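Local atomic coordinates of Fe(2+) transporter FeoB (Legionella pneumophila, PDB entry 3IBY), a protein that probably transports ferrous iron into the cell in a GTP-driven uptake system, its cytosolic part, the piece in this structure, carrying the GTP-binding domain. Residues H99-S104 and L237-R242; L106-K111 and S204-E209. One frame throughout, in Å; residues are numbered along the deposited sequence.

Interaction 1: H99-S104 and L237-R242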
ATOM      1  N   HIS A  99       0.113   8.692  -5.387  1.00 10.62           N
ATOM      2  CA  HIS A  99       0.402   7.948  -4.174  1.00 10.63           C
ATOM      3  C   HIS A  99      -0.627   6.887  -3.895  1.00 11.17           C
ATOM      4  O   HIS A  99      -0.318   5.882  -3.271  1.00 11.57           O
ATOM      5  CB  HIS A  99       0.560   8.881  -2.988  1.00 10.71           C
ATOM      6  CG  HIS A  99       1.913   9.496  -2.886  1.00 10.04           C
ATOM      7  ND1 HIS A  99       2.678   9.804  -3.991  1.00 10.45           N
ATOM      8  CD2 HIS A  99       2.642   9.866  -1.807  1.00  8.37           C
ATOM      9  CE1 HIS A  99       3.819  10.347  -3.597  1.00  9.71           C
ATOM     10  NE2 HIS A  99       3.825  10.385  -2.275  1.00  9.03           N
ATOM     11  N   LEU A 100      -1.850   7.081  -4.376  1.00 11.47           N
ATOM     12  CA  LEU A 100      -2.905   6.088  -4.211  1.00 10.85           C
ATOM     13  C   LEU A 100      -2.769   4.886  -5.157  1.00 10.98           C
ATOM     14  O   LEU A 100      -3.537   3.907  -5.073  1.00 11.04           O
ATOM     15  CB  LEU A 100      -4.245   6.745  -4.470  1.00 11.24           C
ATOM     16  CG  LEU A 100      -4.704   7.661  -3.360  1.00 11.62           C
ATOM     17  CD1 LEU A 100      -5.946   8.408  -3.813  1.00 11.06           C
ATOM     18  CD2 LEU A 100      -4.962   6.846  -2.122  1.00 12.01           C
ATOM     19  N   TYR A 101      -1.851   4.939  -6.104  1.00 10.08           N
ATOM     20  CA  TYR A 101      -1.675   3.758  -6.930  1.00  9.72           C
ATOM     21  C   TYR A 101      -1.242   2.650  -5.997  1.00  9.26           C
ATOM     22  O   TYR A 101      -1.855   1.589  -5.974  1.00  9.80           O
ATOM     23  CB  TYR A 101      -0.647   4.004  -8.019  1.00  9.55           C
ATOM     24  CG  TYR A 101      -0.640   2.990  -9.126  1.00  9.18           C
ATOM     25  CD1 TYR A 101      -1.398   3.174 -10.251  1.00  8.08           C
ATOM     26  CD2 TYR A 101       0.163   1.849  -9.047  1.00 10.81           C
ATOM     27  CE1 TYR A 101      -1.368   2.259 -11.297  1.00  8.86           C
ATOM     28  CE2 TYR A 101       0.185   0.926 -10.060  1.00 10.72           C
ATOM     29  CZ  TYR A 101      -0.580   1.148 -11.204  1.00  9.87           C
ATOM     30  OH  TYR A 101      -0.544   0.250 -12.246  1.00 10.42           O
ATOM     31  N   LEU A 102      -0.223   2.928  -5.196  1.00  8.93           N
ATOM     32  CA  LEU A 102       0.292   1.965  -4.231  1.00  9.24           C
ATOM     33  C   LEU A 102      -0.745   1.500  -3.256  1.00  9.69           C
ATOM     34  O   LEU A 102      -0.779   0.330  -2.869  1.00 10.07           O
ATOM     35  CB  LEU A 102       1.445   2.554  -3.454  1.00  9.05           C
ATOM     36  CG  LEU A 102       2.020   1.747  -2.298  1.00  7.92           C
ATOM     37  CD1 LEU A 102       2.523   0.415  -2.822  1.00  6.30           C
ATOM     38  CD2 LEU A 102       3.139   2.596  -1.625  1.00  5.33           C
ATOM     39  N   THR A 103      -1.606   2.430  -2.881  1.00 10.71           N
ATOM     40  CA  THR A 103      -2.616   2.197  -1.864  1.00 10.88           C
ATOM     41  C   THR A 103      -3.598   1.158  -2.315  1.00 10.51           C
ATOM     42  O   THR A 103      -3.971   0.279  -1.549  1.00 11.24           O
ATOM     43  CB  THR A 103      -3.435   3.467  -1.545  1.00 10.81           C
ATOM     44  OG1 THR A 103      -2.582   4.515  -1.069  1.00 11.38           O
ATOM     45  CG2 THR A 103      -4.439   3.147  -0.467  1.00 12.21           C
ATOM     46  N   SER A 104      -4.051   1.303  -3.545  1.00 10.15           N
ATOM     47  CA  SER A 104      -5.051   0.398  -4.102  1.00 10.04           C
ATOM     48  C   SER A 104      -4.471  -0.997  -4.196  1.00 10.37           C
ATOM     49  O   SER A 104      -5.183  -1.953  -3.952  1.00 11.52           O
ATOM     50  CB  SER A 104      -5.499   0.868  -5.475  1.00  9.10           C
ATOM     51  OG  SER A 104      -4.406   0.866  -6.376  1.00  8.27           O
ATOM     52  N   LEU A 237      -3.684  -2.811 -19.572  1.00 12.56           N
ATOM     53  CA  LEU A 237      -5.090  -2.730 -19.178  1.00 12.27           C
ATOM     54  C   LEU A 237      -5.281  -2.555 -17.682  1.00 12.50           C
ATOM     55  O   LEU A 237      -6.065  -1.736 -17.250  1.00 12.52           O
ATOM     56  CB  LEU A 237      -5.858  -3.966 -19.619  1.00 12.22           C
ATOM     57  CG  LEU A 237      -6.645  -3.828 -20.913  1.00 12.06           C
ATOM     58  CD1 LEU A 237      -5.900  -2.944 -21.899  1.00 12.92           C
ATOM     59  CD2 LEU A 237      -6.960  -5.197 -21.521  1.00 11.75           C
ATOM     60  N   LEU A 238      -4.575  -3.314 -16.873  1.00 12.85           N
ATOM     61  CA  LEU A 238      -4.830  -3.244 -15.433  1.00 13.70           C
ATOM     62  C   LEU A 238      -4.382  -1.900 -14.846  1.00 13.28           C
ATOM     63  O   LEU A 238      -5.075  -1.312 -14.002  1.00 13.27           O
ATOM     64  CB  LEU A 238      -4.117  -4.382 -14.708  1.00 14.44           C
ATOM     65  CG  LEU A 238      -4.962  -5.271 -13.782  1.00 16.25           C
ATOM     66  CD1 LEU A 238      -4.349  -6.684 -13.796  1.00 17.67           C
ATOM     67  CD2 LEU A 238      -5.087  -4.703 -12.354  1.00 15.13           C
ATOM     68  N   ALA A 239      -3.212  -1.433 -15.287  1.00 12.77           N
ATOM     69  CA  ALA A 239      -2.719  -0.083 -14.931  1.00 12.43           C
ATOM     70  C   ALA A 239      -3.753   1.002 -15.245  1.00 11.86           C
ATOM     71  O   ALA A 239      -3.945   1.917 -14.443  1.00 12.14           O
ATOM     72  CB  ALA A 239      -1.385   0.237 -15.644  1.00 11.72           C
ATOM     73  N   ASP A 240      -4.415   0.900 -16.397  1.00 11.12           N
ATOM     74  CA  ASP A 240      -5.451   1.865 -16.746  1.00 10.74           C
ATOM     75  C   ASP A 240      -6.666   1.754 -15.828  1.00  9.92           C
ATOM     76  O   ASP A 240      -7.138   2.758 -15.333  1.00 10.76           O
ATOM     77  CB  ASP A 240      -5.894   1.717 -18.196  1.00 10.93           C
ATOM     78  CG  ASP A 240      -6.866   2.832 -18.640  1.00 11.89           C
ATOM     79  OD1 ASP A 240      -6.600   4.031 -18.392  1.00 10.85           O
ATOM     80  OD2 ASP A 240      -7.903   2.496 -19.257  1.00 14.28           O
ATOM     81  N   ALA A 241      -7.172   0.561 -15.585  1.00  8.27           N
ATOM     82  CA  ALA A 241      -8.337   0.459 -14.740  1.00  7.72           C
ATOM     83  C   ALA A 241      -8.000   0.926 -13.323  1.00  7.96           C
ATOM     84  O   ALA A 241      -8.828   1.519 -12.628  1.00  7.87           O
ATOM     85  CB  ALA A 241      -8.869  -0.931 -14.736  1.00  7.07           C
ATOM     86  N   ARG A 242      -6.774   0.683 -12.892  1.00  8.17           N
ATOM     87  CA  ARG A 242      -6.353   1.150 -11.573  1.00  8.51           C
ATOM     88  C   ARG A 242      -6.319   2.665 -11.547  1.00  8.55           C
ATOM     89  O   ARG A 242      -6.814   3.284 -10.634  1.00  9.51           O
ATOM     90  CB  ARG A 242      -4.967   0.620 -11.230  1.00  8.02           C
ATOM     91  CG  ARG A 242      -4.680   0.754  -9.768  1.00  7.85           C
ATOM     92  CD  ARG A 242      -3.485  -0.054  -9.346  1.00  7.09           C
ATOM     93  NE  ARG A 242      -3.679  -1.453  -9.667  1.00  5.66           N
ATOM     94  CZ  ARG A 242      -4.324  -2.319  -8.909  1.00  3.91           C
ATOM     95  NH1 ARG A 242      -4.861  -1.912  -7.763  1.00  4.56           N
ATOM     96  NH2 ARG A 242      -4.457  -3.589  -9.313  1.00  2.41           N
TER
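Tyr-101 sends its ring out with CG anti to the backbone N (chi1 -165°), which carries the hydroxyl end as far as Ala-239 and sets one face against Arg-242. The Arg-242 chain starts in the same way and then bends at CG-CD (chi3 -58°). This bend lets CD rest over the ring while the guanidinium turns to Ser-104. Arg-242 CD lies 3.6 Å above the plane of the Tyr-101 ring, over its centre, a CH-pi contact. The charged end is further off, and its cation-pi attraction to Tyr-101 is weak at most. The ring and guanidinium planes are steeply inclined to each other. At the far end of the ring, Tyr-101 OH packs 3.5 Å from Ala-239 CB.

Ser-104 supplies the polar part. Arg-242 NH1 donates to Ser-104 OG at 3.1 Å with a nearly straight bond (164°), and OG lies close to the guanidinium plane. The serine hydroxyl gives its own proton to Tyr-101 O, one turn back, at 2.7 Å. That bond holds the Ser-104 side chain in its rotamer, and the buried hydroxyl both donates and accepts. Glu-108 is the strongest polar partner of Arg-242.

The contact joins helix 96-106 of the G domain to helix 234-253 of the helical region that follows it. The axes of the short segments pass 11.3 Å apart. The Tyr-101 side chain is about 6 Å from that of Asn-9, predicted to bind GTP. Helix 96-106 packs on strand 86-92 through His-99, Leu-100 and Thr-103. From helix 234-253, Leu-238 reaches helices 177-193 and 197-209.

Interaction 2: L106-K111 and S204-E209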
ATOM      1  N   LEU A 106      -2.104  -2.246  -2.153  1.00 10.06           N
ATOM      2  CA  LEU A 106      -2.070  -2.691  -0.737  1.00  9.35           C
ATOM      3  C   LEU A 106      -3.393  -3.227  -0.210  1.00  9.58           C
ATOM      4  O   LEU A 106      -3.422  -4.224   0.471  1.00 10.01           O
ATOM      5  CB  LEU A 106      -1.679  -1.521   0.141  1.00  8.61           C
ATOM      6  CG  LEU A 106      -0.306  -0.876  -0.030  1.00  9.00           C
ATOM      7  CD1 LEU A 106      -0.166   0.290   1.001  1.00  8.91           C
ATOM      8  CD2 LEU A 106       0.850  -1.864   0.138  1.00  7.07           C
ATOM      9  N   PHE A 107      -4.487  -2.529  -0.503  1.00 10.59           N
ATOM     10  CA  PHE A 107      -5.861  -2.995  -0.216  1.00 11.31           C
ATOM     11  C   PHE A 107      -6.181  -4.360  -0.777  1.00 11.73           C
ATOM     12  O   PHE A 107      -7.150  -4.956  -0.366  1.00 13.23           O
ATOM     13  CB  PHE A 107      -6.901  -2.080  -0.875  1.00 11.27           C
ATOM     14  CG  PHE A 107      -7.073  -0.751  -0.217  1.00 12.31           C
ATOM     15  CD1 PHE A 107      -6.230  -0.321   0.814  1.00 10.79           C
ATOM     16  CD2 PHE A 107      -8.077   0.103  -0.654  1.00 14.01           C
ATOM     17  CE1 PHE A 107      -6.420   0.874   1.403  1.00  7.62           C
ATOM     18  CE2 PHE A 107      -8.234   1.347  -0.068  1.00 11.62           C
ATOM     19  CZ  PHE A 107      -7.399   1.713   0.958  1.00  9.57           C
ATOM     20  N   GLU A 108      -5.428  -4.822  -1.769  1.00 11.62           N
ATOM     21  CA  GLU A 108      -5.639  -6.147  -2.345  1.00 10.94           C
ATOM     22  C   GLU A 108      -4.926  -7.234  -1.530  1.00 10.83           C
ATOM     23  O   GLU A 108      -5.008  -8.389  -1.888  1.00 10.71           O
ATOM     24  CB  GLU A 108      -5.157  -6.173  -3.814  1.00 10.98           C
ATOM     25  CG  GLU A 108      -5.588  -4.957  -4.678  1.00 10.68           C
ATOM     26  CD  GLU A 108      -5.266  -5.088  -6.170  1.00 10.18           C
ATOM     27  OE1 GLU A 108      -4.298  -5.763  -6.548  1.00  5.91           O
ATOM     28  OE2 GLU A 108      -5.993  -4.500  -7.009  1.00 14.58           O
ATOM     29  N   LEU A 109      -4.197  -6.877  -0.472  1.00 10.80           N
ATOM     30  CA  LEU A 109      -3.622  -7.893   0.444  1.00 11.32           C
ATOM     31  C   LEU A 109      -4.655  -8.492   1.437  1.00 11.91           C
ATOM     32  O   LEU A 109      -4.479  -9.568   1.975  1.00 12.35           O
ATOM     33  CB  LEU A 109      -2.460  -7.300   1.253  1.00 10.39           C
ATOM     34  CG  LEU A 109      -1.220  -6.932   0.449  1.00 10.38           C
ATOM     35  CD1 LEU A 109      -0.394  -5.850   1.159  1.00  8.67           C
ATOM     36  CD2 LEU A 109      -0.365  -8.158   0.140  1.00  7.59           C
ATOM     37  N   GLY A 110      -5.723  -7.779   1.716  1.00 12.88           N
ATOM     38  CA  GLY A 110      -6.651  -8.240   2.730  1.00 13.27           C
ATOM     39  C   GLY A 110      -6.108  -8.121   4.138  1.00 13.04           C
ATOM     40  O   GLY A 110      -6.590  -8.768   5.051  1.00 13.90           O
ATOM     41  N   LYS A 111      -5.125  -7.274   4.317  1.00 12.88           N
ATOM     42  CA  LYS A 111      -4.582  -7.016   5.614  1.00 13.29           C
ATOM     43  C   LYS A 111      -5.078  -5.606   5.928  1.00 12.97           C
ATOM     44  O   LYS A 111      -5.249  -4.812   4.992  1.00 13.82           O
ATOM     45  CB  LYS A 111      -3.034  -7.056   5.529  1.00 13.86           C
ATOM     46  CG  LYS A 111      -2.343  -7.886   6.625  1.00 14.58           C
ATOM     47  CD  LYS A 111      -1.812  -9.206   6.110  1.00 14.87           C
ATOM     48  CE  LYS A 111      -1.293 -10.073   7.244  1.00 16.13           C
ATOM     49  NZ  LYS A 111      -1.953  -9.745   8.544  1.00 16.87           N
ATOM     50  N   SER A 204      -2.699 -12.763  -8.186  1.00  6.43           N
ATOM     51  CA  SER A 204      -3.236 -12.714  -9.554  1.00  5.93           C
ATOM     52  C   SER A 204      -3.039 -11.347 -10.236  1.00  5.34           C
ATOM     53  O   SER A 204      -2.608 -11.268 -11.421  1.00  4.08           O
ATOM     54  CB  SER A 204      -4.733 -13.127  -9.575  1.00  5.63           C
ATOM     55  OG  SER A 204      -5.511 -12.380  -8.669  1.00  4.47           O
ATOM     56  N   ARG A 205      -3.352 -10.287  -9.486  1.00  4.80           N
ATOM     57  CA  ARG A 205      -3.160  -8.917  -9.963  1.00  4.14           C
ATOM     58  C   ARG A 205      -1.703  -8.643 -10.239  1.00  4.12           C
ATOM     59  O   ARG A 205      -1.368  -8.046 -11.248  1.00  3.87           O
ATOM     60  CB  ARG A 205      -3.707  -7.904  -8.967  1.00  4.22           C
ATOM     61  CG  ARG A 205      -5.216  -7.603  -9.123  1.00  5.47           C
ATOM     62  CD  ARG A 205      -6.043  -8.823  -8.902  1.00  5.90           C
ATOM     63  NE  ARG A 205      -7.436  -8.621  -9.233  1.00  7.50           N
ATOM     64  CZ  ARG A 205      -8.303  -9.618  -9.400  1.00  8.18           C
ATOM     65  NH1 ARG A 205      -7.926 -10.893  -9.269  1.00  8.62           N
ATOM     66  NH2 ARG A 205      -9.560  -9.349  -9.682  1.00  7.46           N
ATOM     67  N   ARG A 206      -0.822  -9.113  -9.375  1.00  4.60           N
ATOM     68  CA  ARG A 206       0.595  -8.900  -9.600  1.00  5.62           C
ATOM     69  C   ARG A 206       1.097  -9.607 -10.870  1.00  6.06           C
ATOM     70  O   ARG A 206       1.829  -9.025 -11.698  1.00  5.03           O
ATOM     71  CB  ARG A 206       1.383  -9.315  -8.349  1.00  6.08           C
ATOM     72  CG  ARG A 206       1.616  -8.197  -7.318  1.00  6.06           C
ATOM     73  CD  ARG A 206       0.844  -6.900  -7.617  1.00  7.42           C
ATOM     74  NE  ARG A 206      -0.204  -6.679  -6.632  1.00  6.73           N
ATOM     75  CZ  ARG A 206      -1.253  -5.889  -6.786  1.00  7.31           C
ATOM     76  NH1 ARG A 206      -1.505  -5.228  -7.910  1.00  6.17           N
ATOM     77  NH2 ARG A 206      -2.082  -5.773  -5.775  1.00 11.59           N
ATOM     78  N   LEU A 207       0.711 -10.862 -11.010  1.00  6.89           N
ATOM     79  CA  LEU A 207       1.007 -11.605 -12.230  1.00  7.82           C
ATOM     80  C   LEU A 207       0.503 -10.829 -13.445  1.00  8.06           C
ATOM     81  O   LEU A 207       1.238 -10.612 -14.405  1.00  7.83           O
ATOM     82  CB  LEU A 207       0.339 -12.975 -12.172  1.00  7.82           C
ATOM     83  CG  LEU A 207       1.192 -14.168 -11.776  1.00  8.86           C
ATOM     84  CD1 LEU A 207       2.436 -13.693 -11.016  1.00 10.62           C
ATOM     85  CD2 LEU A 207       0.348 -15.199 -10.994  1.00  9.03           C
ATOM     86  N   ALA A 208      -0.752 -10.397 -13.369  1.00  8.72           N
ATOM     87  CA  ALA A 208      -1.390  -9.612 -14.425  1.00  9.03           C
ATOM     88  C   ALA A 208      -0.566  -8.404 -14.776  1.00  9.40           C
ATOM     89  O   ALA A 208      -0.537  -7.975 -15.912  1.00  9.59           O
ATOM     90  CB  ALA A 208      -2.769  -9.176 -13.989  1.00  9.01           C
ATOM     91  N   GLU A 209       0.118  -7.849 -13.797  1.00 10.25           N
ATOM     92  CA  GLU A 209       0.929  -6.678 -14.053  1.00 10.87           C
ATOM     93  C   GLU A 209       2.279  -7.040 -14.573  1.00 11.62           C
ATOM     94  O   GLU A 209       3.006  -6.162 -15.062  1.00 11.80           O
ATOM     95  CB  GLU A 209       1.049  -5.854 -12.798  1.00 11.10           C
ATOM     96  CG  GLU A 209      -0.327  -5.248 -12.400  1.00 11.68           C
ATOM     97  CD  GLU A 209      -0.342  -4.672 -11.000  1.00 10.62           C
ATOM     98  OE1 GLU A 209       0.745  -4.348 -10.476  1.00  6.53           O
ATOM     99  OE2 GLU A 209      -1.457  -4.549 -10.448  1.00 12.72           O
TER
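A salt-bridge network of Glu-108, Arg-206 and Glu-209 ties the loop after helix 96-106 to helix 197-209. The loop begins with a type I beta turn from Leu-106 to Leu-109, closed by Leu-109 N to Leu-106 O at 2.9 Å. Glu-108 sits inside the turn and points its CB at the helix. CG stands anti to its own carbonyl carbon (chi1 -45°), and the chain is extended beyond it, so the carboxylate reaches the arginines.

Glu-108 OE1 meets Arg-206 NH2. The modelled separation is 2.3 Å, too short to be taken literally, and the bond is bent. The pairing of charges is clear, but its exact geometry is doubtful. The carboxylate and guanidinium planes are only 17° apart, yet OE1 comes to the guanidinium obliquely. Arg-206 NH1 forms a second salt bridge, to Glu-209 OE2 at 2.6 Å, with a weak hydrogen bond. Two carboxylates thus grip the Arg-206 guanidinium, one at NH2 and one at NH1, and balance its buried charge. OE2 of Glu-108 is taken by Arg-242 of helix 234-253.

Arg-205 adds its aliphatic part. Its CB lies 3.6 Å above the Arg-206 guanidinium plane, toward the rim, and also 3.3 Å from Glu-108 OE1. Its own charged end turns to Ser-204, where NH1 donates to OG at 2.9 Å, and forms a cation-pi contact with Tyr-201.

All three residues that touch are buried. Helix 197-209 is also packed against helix 177-193 through Arg-205, Leu-207 and Ala-208. The loop itself leads on to strand 113-118 of the central sheet.

The centres of interactions 1 and 2 are about 10 Å apart, and the two touch. Along the chain the order is 99-104, 106-111, 204-209, 237-242, so interaction 2 lies within the span bridged by interaction 1. The first two segments are neighbours on helix 96-106 and the loop leading to strand 113-118, within the G domain. The last two lie on helices 197-209 and 234-253, which pack together in the helical region. The salt bridge between helix 234-253 and the loop, 2.9 Å from Arg-242 NH2 to Glu-108 OE2, joins the contacts into one interface. Two helices thus hold adjoining parts of the G domain, consistent with a GDI domain docked on a GTPase.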